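PDB 4P78: HicA3 Toxin from Yersinia pestis, which is the toxin of the HicA3-HicB3 toxin-antitoxin system, probably an RNA-cleaving enzyme like other HicA toxins, and is bound here by its antitoxin HicB3. Local coordinates for residues Glu5-Leu10 and Trp15-Gly20; Arg55-Gln58 and Gly62-Leu65; Val29-Pro34 and Ile40-Pro45. All coordinates share one frame; numbering follows the deposited sequence.

How the contacts relate
Along the chain, contact 1 comes first, contact 3 second and contact 2 last. Contacts 1 and 3 have centres about 6 Å apart and share the three-stranded antiparallel sheet: strand 16-22 of contact 1 pairs with strand 27-33 of contact 3, as in the bond from Gln16 N to Cys32 O. Contact 2 lies about 13 Å, centre to centre, from contact 1, which it touches where Ile63 packs on Leu6 and Leu10. It does not touch contact 3, about 6 Å away at the nearest atoms. Helix 3-12 thus stands between sheet and C-terminal segment, and the three contacts together span this small, single-domain alpha-beta-beta-beta-alpha toxin.

Contact 1: Glu5-Leu10 and Trp15-Gly20; sequences ELIKRL and WQIRGG
Leu10 and Trp15 form the larger part of this contact, where the end of helix 3-12 turns into the first strand. Trp15 N donates to Leu10 O at 3.0 Å, a moderately bent bond (151° at the hydrogen) whose donor is tilted out of the carbonyl plane. The same oxygen also lies at the edge of the indole, near its plane, 3.4 Å from Trp15 CD1, so the tryptophan meets the helix carbonyl with its amide, its CB and its ring edge. Beside this bond the two side chains touch at their roots, Leu10 CB lying 4.1 Å from Trp15 CB. The indole CG stands opposite the carbonyl carbon across CA-CB (chi1 -67°), which carries the ring past Leu10 O.

Further along, Ile7 and Ile17 cross at about a right angle, with Ile7 CG2 resting 3.9 Å from Ile17 CD1 and equally close to CG1. Facing away from the strand, Arg9 grips Glu5 side-on, NE and NH2 both reaching OE2, with NH2 at 2.8 Å. Arg9 NH1 goes on to Lys64 O, tying the helix to the C-terminal segment.

Trp15 also touches Ile40 of strand 36-44, while Leu10 reaches Leu42 there and Ala61 of helix 51-61; Ile7 rests on Val29 of strand 27-33. Helix 3-12 is therefore packed between the sheet and the second helix.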
# COMPACT_ATOMS: atom_id res chain seq x y z
N GLU C 5 27.26 -2.26 -7.39
CA GLU C 5 27.97 -1.16 -6.75
C GLU C 5 27.55 -0.98 -5.28
O GLU C 5 28.38 -0.66 -4.43
CB GLU C 5 27.74 0.15 -7.51
CG GLU C 5 28.62 1.28 -6.97
CD GLU C 5 28.31 2.62 -7.58
OE1 GLU C 5 27.81 2.66 -8.73
OE2 GLU C 5 28.58 3.65 -6.91
N LEU C 6 26.27 -1.21 -4.98
CA LEU C 6 25.79 -1.12 -3.59
C LEU C 6 26.46 -2.17 -2.71
O LEU C 6 26.92 -1.88 -1.61
CB LEU C 6 24.26 -1.28 -3.53
CG LEU C 6 23.65 -1.40 -2.12
CD1 LEU C 6 24.13 -0.27 -1.22
CD2 LEU C 6 22.11 -1.44 -2.18
N ILE C 7 26.52 -3.41 -3.21
CA ILE C 7 27.20 -4.50 -2.52
C ILE C 7 28.68 -4.17 -2.24
O ILE C 7 29.19 -4.39 -1.14
CB ILE C 7 27.10 -5.82 -3.33
CG1 ILE C 7 25.65 -6.32 -3.37
CG2 ILE C 7 28.04 -6.89 -2.78
CD1 ILE C 7 25.46 -7.61 -4.14
N LYS C 8 29.36 -3.59 -3.23
CA LYS C 8 30.76 -3.21 -3.00
C LYS C 8 30.88 -2.03 -2.02
O LYS C 8 31.82 -1.99 -1.23
CB LYS C 8 31.44 -2.93 -4.34
CG LYS C 8 31.48 -4.19 -5.23
CD LYS C 8 31.46 -3.89 -6.74
CE LYS C 8 31.10 -5.15 -7.54
NZ LYS C 8 30.63 -4.85 -8.92
N ARG C 9 29.91 -1.12 -2.01
CA ARG C 9 29.91 -0.09 -0.97
C ARG C 9 29.65 -0.69 0.42
O ARG C 9 30.20 -0.22 1.42
CB ARG C 9 28.88 0.99 -1.28
CG ARG C 9 29.32 1.90 -2.42
CD ARG C 9 28.22 2.83 -2.85
NE ARG C 9 28.61 3.63 -4.00
CZ ARG C 9 29.31 4.75 -3.92
NH1 ARG C 9 29.69 5.20 -2.73
NH2 ARG C 9 29.64 5.41 -5.02
N LEU C 10 28.85 -1.75 0.48
CA LEU C 10 28.61 -2.44 1.75
C LEU C 10 29.87 -3.18 2.22
O LEU C 10 30.17 -3.23 3.42
CB LEU C 10 27.42 -3.40 1.62
CG LEU C 10 26.03 -2.72 1.58
CD1 LEU C 10 24.96 -3.65 1.04
CD2 LEU C 10 25.65 -2.26 2.98
N TRP C 15 30.92 -5.13 5.59
CA TRP C 15 29.97 -6.21 5.38
C TRP C 15 30.53 -7.25 4.41
O TRP C 15 31.38 -6.94 3.58
CB TRP C 15 28.64 -5.65 4.84
CG TRP C 15 27.93 -4.81 5.87
CD1 TRP C 15 28.19 -3.50 6.18
CD2 TRP C 15 26.88 -5.23 6.75
NE1 TRP C 15 27.37 -3.08 7.20
CE2 TRP C 15 26.55 -4.13 7.57
CE3 TRP C 15 26.18 -6.43 6.92
CZ2 TRP C 15 25.55 -4.18 8.54
CZ3 TRP C 15 25.19 -6.49 7.88
CH2 TRP C 15 24.88 -5.37 8.68
N GLN C 16 30.05 -8.49 4.51
CA GLN C 16 30.46 -9.55 3.60
C GLN C 16 29.25 -10.22 2.99
O GLN C 16 28.25 -10.38 3.66
CB GLN C 16 31.32 -10.59 4.32
CG GLN C 16 32.65 -10.05 4.83
CD GLN C 16 33.33 -10.96 5.85
OE1 GLN C 16 32.95 -12.12 6.02
NE2 GLN C 16 34.32 -10.42 6.55
N ILE C 17 29.34 -10.62 1.73
CA ILE C 17 28.33 -11.44 1.10
C ILE C 17 28.23 -12.76 1.85
O ILE C 17 29.22 -13.47 2.03
CB ILE C 17 28.64 -11.74 -0.38
CG1 ILE C 17 28.68 -10.43 -1.19
CG2 ILE C 17 27.61 -12.74 -0.95
CD1 ILE C 17 29.25 -10.56 -2.60
N ARG C 18 27.02 -13.06 2.29
CA ARG C 18 26.74 -14.31 2.97
C ARG C 18 26.36 -15.35 1.91
O ARG C 18 26.89 -16.46 1.87
CB ARG C 18 25.63 -14.08 4.00
CG ARG C 18 25.28 -15.25 4.86
CD ARG C 18 24.20 -14.85 5.90
NE ARG C 18 23.56 -16.03 6.48
CZ ARG C 18 22.50 -16.63 5.96
NH1 ARG C 18 21.94 -16.14 4.85
NH2 ARG C 18 21.99 -17.70 6.54
N GLY C 19 25.45 -14.97 1.02
CA GLY C 19 25.05 -15.86 -0.05
C GLY C 19 23.81 -15.34 -0.75
O GLY C 19 23.25 -14.31 -0.38
N GLY C 20 23.40 -16.07 -1.78
CA GLY C 20 22.22 -15.73 -2.55
C GLY C 20 21.06 -16.56 -2.05
O GLY C 20 21.23 -17.59 -1.40

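Contact 2: Arg55-Gln58 and Gly62-Leu65; sequences RQAQ and GIKL
The carboxamide of Gln58 has a methyl group of Leu65 above its plane: Leu65 CD1 lies over the oxygen end, 3.7 Å from Gln58 OE1. On the same side, but off the edge between CG and NE2, is the backbone oxygen of Ile63, 3.9 Å from Gln58 NE2, too long for a hydrogen bond. Gln58 reaches these neighbours as an extended chain, its CG opposite the backbone N (chi1 177°), and crosses Leu65 at about a right angle. Its aliphatic part also takes part, with Gln58 CG 3.6 Å from Ile63 O.

At the foot of the contact the helix ends. Gly62 N donates to Gln58 O at 2.9 Å, bent (133° at the hydrogen) and approaching from above the carbonyl plane. Gly62 then leaves helical geometry with a positive phi of 80°, a glycine stop that turns the chain back alongside its own helix. Ile63 places CG1 between its backbone N and carbonyl carbon, the crowded position, and so lays this branch against the helix: CG1 is 3.8 Å from Gln58 CA and CD1 is 3.8 Å from Ala57 CB.

On helix 51-61, Arg55 forms a salt bridge with Glu75 and Gln56 a hydrogen bond with Arg71, both of the HicB3 antitoxin chain. Leu65 continues onto Lys51 and Leu54, while Ile63 fills the angle between helix 51-61 and helix 3-12, where it also meets Leu6 and Leu10.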
# COMPACT_ATOMS: atom_id res chain seq x y z
N ARG C 55 19.45 5.91 1.28
CA ARG C 55 19.48 6.67 2.53
C ARG C 55 19.30 5.75 3.73
O ARG C 55 19.91 5.95 4.78
CB ARG C 55 18.39 7.75 2.53
CG ARG C 55 18.76 9.06 1.82
CD ARG C 55 19.39 10.04 2.79
NE ARG C 55 19.59 11.36 2.21
CZ ARG C 55 18.66 12.32 2.17
NH1 ARG C 55 17.45 12.11 2.67
NH2 ARG C 55 18.94 13.50 1.62
N GLN C 56 18.45 4.74 3.57
CA GLN C 56 18.20 3.78 4.63
C GLN C 56 19.38 2.82 4.77
O GLN C 56 19.75 2.43 5.89
CB GLN C 56 16.92 3.00 4.35
CG GLN C 56 16.54 1.97 5.43
CD GLN C 56 16.12 2.64 6.74
OE1 GLN C 56 15.84 3.84 6.79
NE2 GLN C 56 16.08 1.85 7.81
N ALA C 57 19.96 2.44 3.64
CA ALA C 57 21.15 1.58 3.68
C ALA C 57 22.27 2.27 4.46
O ALA C 57 22.93 1.65 5.29
CB ALA C 57 21.60 1.23 2.28
N GLN C 58 22.47 3.56 4.19
CA GLN C 58 23.44 4.35 4.96
C GLN C 58 23.06 4.36 6.43
O GLN C 58 23.91 4.24 7.31
CB GLN C 58 23.53 5.78 4.43
CG GLN C 58 24.48 6.66 5.24
CD GLN C 58 24.48 8.10 4.78
OE1 GLN C 58 23.43 8.65 4.45
NE2 GLN C 58 25.65 8.72 4.73
N GLY C 62 25.92 2.12 7.17
CA GLY C 62 26.98 3.10 7.27
C GLY C 62 27.85 3.24 6.03
O GLY C 62 29.01 3.62 6.12
N ILE C 63 27.28 2.93 4.88
CA ILE C 63 27.99 3.07 3.62
C ILE C 63 28.15 4.53 3.21
O ILE C 63 27.45 5.41 3.71
CB ILE C 63 27.26 2.33 2.50
CG1 ILE C 63 25.85 2.90 2.34
CG2 ILE C 63 27.19 0.86 2.81
CD1 ILE C 63 25.07 2.28 1.18
N LYS C 64 29.09 4.78 2.30
CA LYS C 64 29.18 6.04 1.56
C LYS C 64 28.14 6.01 0.45
O LYS C 64 27.99 4.99 -0.22
CB LYS C 64 30.56 6.23 0.93
CG LYS C 64 31.69 6.47 1.89
CD LYS C 64 33.03 6.30 1.16
CE LYS C 64 33.15 7.28 -0.01
NZ LYS C 64 34.46 7.12 -0.73
N LEU C 65 27.44 7.12 0.25
CA LEU C 65 26.54 7.24 -0.89
C LEU C 65 27.29 7.98 -1.99
O LEU C 65 26.98 7.84 -3.17
CB LEU C 65 25.25 7.98 -0.51
CG LEU C 65 24.47 7.34 0.64
CD1 LEU C 65 23.12 8.03 0.85
CD2 LEU C 65 24.30 5.86 0.40

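Contact 3: Val29-Pro34 and Ile40-Pro45; sequences VTLCKP and ITLPYP
Strands 27-33 and 36-44 form a beta hairpin, and this contact is the part of its ladder where Val29 faces Leu42, Thr30 faces Thr41 and Leu31 faces Ile40. The outer two are hydrogen-bonded pairs, each with reciprocal backbone bonds; Leu42 N to Val29 O, at 2.9 Å, is nearly straight (173°). In the non-hydrogen-bonded pair between them, Thr30 CA sends a CH...O contact to Ile40 O at 3.2 Å.

The apolar side chains share one face. Leu31 CD1 touches Leu42 CD1 at 3.8 Å, while Ile40 and Leu42 reach on to helix 3-12. Val29 CG2 stands over one face of the Tyr44 ring, 4.0 Å from its centroid, in a CH-pi contact. Pro45 CB covers the opposite face, 3.8 Å above the plane and over the ring centre, an arrangement consistent with the cis peptide bond between Tyr44 and Pro45. The ring is thus held between a valine methyl and a proline.

On the other face Thr30 and Thr41 lie side by side, pointing the same way, with Thr30 CG2 3.9 Å from Thr41 OG1. Their hydroxyls have different partners: Arg18 NH1 for Thr30 OG1, His45 ND1 of the HicB3 antitoxin chain for Thr41 OG1. A hairpin with its apolar face on a helix and its threonine face against the antitoxin, which Leu42 also touches through Phe25, fits the alpha-beta-beta-beta-alpha fold of HicA toxins, which resembles double-stranded RNA-binding domains.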
# COMPACT_ATOMS: atom_id res chain seq x y z
N VAL C 29 20.33 -11.19 -2.26
CA VAL C 29 21.65 -11.42 -1.69
C VAL C 29 21.56 -11.04 -0.20
O VAL C 29 21.05 -9.98 0.14
CB VAL C 29 22.73 -10.61 -2.44
CG1 VAL C 29 24.09 -10.68 -1.74
CG2 VAL C 29 22.87 -11.13 -3.88
N THR C 30 22.01 -11.93 0.68
CA THR C 30 22.14 -11.60 2.10
C THR C 30 23.60 -11.26 2.45
O THR C 30 24.55 -11.81 1.88
CB THR C 30 21.65 -12.74 3.04
OG1 THR C 30 22.46 -13.91 2.91
CG2 THR C 30 20.19 -13.06 2.78
N LEU C 31 23.77 -10.32 3.36
CA LEU C 31 25.10 -9.96 3.82
C LEU C 31 25.14 -9.98 5.33
O LEU C 31 24.10 -9.82 5.98
CB LEU C 31 25.52 -8.58 3.32
CG LEU C 31 25.54 -8.39 1.80
CD1 LEU C 31 24.21 -7.76 1.29
CD2 LEU C 31 26.75 -7.55 1.41
N CYS C 32 26.33 -10.16 5.87
CA CYS C 32 26.55 -10.11 7.30
C CYS C 32 27.84 -9.35 7.58
O CYS C 32 28.63 -9.10 6.67
CB CYS C 32 26.63 -11.52 7.88
SG CYS C 32 27.95 -12.52 7.16
N LYS C 33 28.04 -8.98 8.83
CA LYS C 33 29.22 -8.22 9.21
C LYS C 33 29.79 -8.82 10.49
O LYS C 33 29.07 -8.96 11.47
CB LYS C 33 28.87 -6.73 9.40
CG LYS C 33 30.06 -5.85 9.75
CD LYS C 33 29.68 -4.36 9.75
CE LYS C 33 30.90 -3.49 10.01
NZ LYS C 33 30.60 -2.03 9.90
N PRO C 34 31.08 -9.18 10.46
CA PRO C 34 31.74 -9.87 11.58
C PRO C 34 31.59 -9.08 12.88
O PRO C 34 31.80 -7.87 12.87
CB PRO C 34 33.20 -9.94 11.14
CG PRO C 34 33.16 -9.84 9.67
CD PRO C 34 32.02 -8.92 9.36
N ILE C 40 21.70 -8.02 6.27
CA ILE C 40 21.11 -7.17 5.25
C ILE C 40 20.62 -8.06 4.11
O ILE C 40 21.37 -8.89 3.60
CB ILE C 40 22.09 -6.11 4.74
CG1 ILE C 40 22.40 -5.13 5.88
CG2 ILE C 40 21.51 -5.35 3.53
CD1 ILE C 40 23.32 -4.03 5.51
N THR C 41 19.34 -7.92 3.76
CA THR C 41 18.77 -8.63 2.62
C THR C 41 18.48 -7.63 1.49
O THR C 41 17.68 -6.70 1.66
CB THR C 41 17.45 -9.39 2.99
OG1 THR C 41 17.71 -10.31 4.05
CG2 THR C 41 16.91 -10.14 1.80
N LEU C 42 19.13 -7.85 0.35
CA LEU C 42 19.01 -7.00 -0.83
C LEU C 42 18.34 -7.69 -2.00
O LEU C 42 18.62 -8.86 -2.26
CB LEU C 42 20.39 -6.52 -1.30
CG LEU C 42 21.17 -5.54 -0.45
CD1 LEU C 42 22.53 -5.27 -1.10
CD2 LEU C 42 20.34 -4.27 -0.33
N PRO C 43 17.47 -6.96 -2.72
CA PRO C 43 17.00 -7.46 -4.02
C PRO C 43 18.15 -7.49 -5.02
O PRO C 43 18.99 -6.58 -5.00
CB PRO C 43 15.94 -6.43 -4.44
CG PRO C 43 16.37 -5.16 -3.76
CD PRO C 43 17.02 -5.59 -2.45
N TYR C 44 18.21 -8.49 -5.89
CA TYR C 44 19.34 -8.59 -6.82
C TYR C 44 18.94 -9.42 -8.04
O TYR C 44 18.24 -10.42 -7.91
CB TYR C 44 20.57 -9.18 -6.08
CG TYR C 44 21.68 -9.73 -6.97
CD1 TYR C 44 22.76 -8.94 -7.33
CD2 TYR C 44 21.64 -11.04 -7.43
CE1 TYR C 44 23.77 -9.43 -8.14
CE2 TYR C 44 22.63 -11.54 -8.24
CZ TYR C 44 23.69 -10.74 -8.59
OH TYR C 44 24.66 -11.27 -9.40
N PRO C 45 19.38 -9.01 -9.23
CA PRO C 45 20.14 -7.79 -9.52
C PRO C 45 19.25 -6.62 -9.95
O PRO C 45 18.21 -6.85 -10.58
CB PRO C 45 21.05 -8.23 -10.67
CG PRO C 45 20.17 -9.22 -11.44
CD PRO C 45 19.28 -9.88 -10.42